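Local coordinates for biliverdin reductase (Synechocystis sp., PDB 5B3T), which probably reduces biliverdin to bilirubin with NAD(P)H in the heme-degradation pathway, as a Rossmann-fold enzyme of the Gfo/Idh/MocA family, at residues 315-318 with 319-323. Residues are numbered along the deposited sequence; the frame is centred on the assembly and turned at random.
Sequences LEVA and DLCAQ
L315 and D319, E316 and L320, and V317 and C321 meet one turn apart along the continuous helix 309-325, the last helix of the chain, within the C-terminal alpha/beta domain. Four successive i to i+4 backbone bonds hold the turns together, D319 N to L315 O, L320 N to E316 O, C321 N to V317 O and A322 N to A318 O, all 2.9 to 3.0 Å long, with N-H...O angles of 156° to 167°. The side chains above them form three different pairs. With CG anti to the amide nitrogen (chi1 -175°) and chi2 of 42°, the L315 chain brings CD1 to 4.1 Å from D319 OD1, an apolar methyl at slant against a carboxylate. D319 CG turns back beside its own nitrogen and lies 3.4 Å from L315 O, while OD2 accepts a hydrogen bond from the backbone N of Y111, at the start of helix 111-124. Without the D319 carboxylate, as with an alanine here, the Y111 amide would probably lose its acceptor, and with it one side-chain tie between helix 309-325 and the start of helix 111-124. On the partly exposed flank, E316 runs extended alongside L320, the two pointing the same way, with the methylene CG 4.0 Å from L320 CD1. V317 and C321 are buried together on an apolar face: V317 CG1 stands 4.2 Å from C321 SG. Both pack on L186 of helix 183-189 and against strand 199-210, through V199 and V202 respectively, whereas L315 touches Y105, an NADP(+)-binding residue just beyond strand 100-104 of the Rossmann sheet, so this helix bridges the two domains.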
loop_
_atom_site.group_PDB
_atom_site.type_symbol
_atom_site.label_atom_id
_atom_site.label_comp_id
_atom_site.label_asym_id
_atom_site.label_seq_id
_atom_site.Cartn_x
_atom_site.Cartn_y
_atom_site.Cartn_z
ATOM N N LEU A 315 -9.020 4.925 -1.150
ATOM C CA LEU A 315 -9.554 5.229 0.171
ATOM C C LEU A 315 -11.076 5.310 0.141
ATOM O O LEU A 315 -11.748 4.825 1.058
ATOM C CB LEU A 315 -8.935 6.533 0.677
ATOM C CG LEU A 315 -9.204 7.068 2.083
ATOM C CD1 LEU A 315 -9.186 5.960 3.129
ATOM C CD2 LEU A 315 -8.167 8.139 2.410
ATOM N N GLU A 316 -11.638 5.909 -0.913
ATOM C CA GLU A 316 -13.092 5.957 -1.046
ATOM C C GLU A 316 -13.680 4.556 -1.145
ATOM O O GLU A 316 -14.699 4.256 -0.510
ATOM C CB GLU A 316 -13.489 6.790 -2.269
ATOM C CG GLU A 316 -14.985 6.772 -2.565
ATOM C CD GLU A 316 -15.359 7.590 -3.791
ATOM O OE1 GLU A 316 -14.627 8.545 -4.123
ATOM O OE2 GLU A 316 -16.390 7.277 -4.425
ATOM N N VAL A 317 -13.050 3.682 -1.932
ATOM C CA VAL A 317 -13.540 2.313 -2.073
ATOM C C VAL A 317 -13.488 1.586 -0.734
ATOM O O VAL A 317 -14.389 0.809 -0.399
ATOM C CB VAL A 317 -12.737 1.570 -3.156
ATOM C CG1 VAL A 317 -13.113 0.097 -3.182
ATOM C CG2 VAL A 317 -12.975 2.204 -4.515
ATOM N N ALA A 318 -12.436 1.831 0.053
ATOM C CA ALA A 318 -12.325 1.189 1.360
ATOM C C ALA A 318 -13.408 1.679 2.314
ATOM O O ALA A 318 -14.002 0.881 3.049
ATOM C CB ALA A 318 -10.936 1.431 1.950
ATOM N N ASP A 319 -13.675 2.988 2.323
ATOM C CA ASP A 319 -14.782 3.513 3.120
ATOM C C ASP A 319 -16.101 2.872 2.715
ATOM O O ASP A 319 -16.910 2.494 3.570
ATOM C CB ASP A 319 -14.873 5.034 2.976
ATOM C CG ASP A 319 -13.715 5.754 3.627
ATOM O OD1 ASP A 319 -12.996 5.125 4.429
ATOM O OD2 ASP A 319 -13.537 6.961 3.357
ATOM N N LEU A 320 -16.335 2.744 1.408
ATOM C CA LEU A 320 -17.588 2.174 0.926
ATOM C C LEU A 320 -17.745 0.721 1.362
ATOM O O LEU A 320 -18.833 0.304 1.775
ATOM C CB LEU A 320 -17.661 2.292 -0.597
ATOM C CG LEU A 320 -17.857 3.717 -1.113
ATOM C CD1 LEU A 320 -17.673 3.788 -2.620
ATOM C CD2 LEU A 320 -19.235 4.211 -0.714
ATOM N N CYS A 321 -16.668 -0.065 1.278
ATOM C CA CYS A 321 -16.759 -1.473 1.651
ATOM C C CYS A 321 -16.877 -1.644 3.160
ATOM O O CYS A 321 -17.563 -2.558 3.632
ATOM C CB CYS A 321 -15.551 -2.238 1.114
ATOM S SG CYS A 321 -15.498 -2.364 -0.687
ATOM N N ALA A 322 -16.208 -0.785 3.934
ATOM C CA ALA A 322 -16.365 -0.830 5.384
ATOM C C ALA A 322 -17.792 -0.480 5.786
ATOM O O ALA A 322 -18.355 -1.086 6.706
ATOM C CB ALA A 322 -15.368 0.117 6.055
ATOM N N GLN A 323 -18.392 0.493 5.098
ATOM C CA GLN A 323 -19.789 0.834 5.344
ATOM C C GLN A 323 -20.703 -0.343 5.034
ATOM O O GLN A 323 -21.646 -0.623 5.783
ATOM C CB GLN A 323 -20.167 2.058 4.509
ATOM C CG GLN A 323 -21.593 2.543 4.676
ATOM C CD GLN A 323 -21.899 3.730 3.780
ATOM O OE1 GLN A 323 -21.565 3.729 2.596
ATOM N NE2 GLN A 323 -22.529 4.752 4.345
#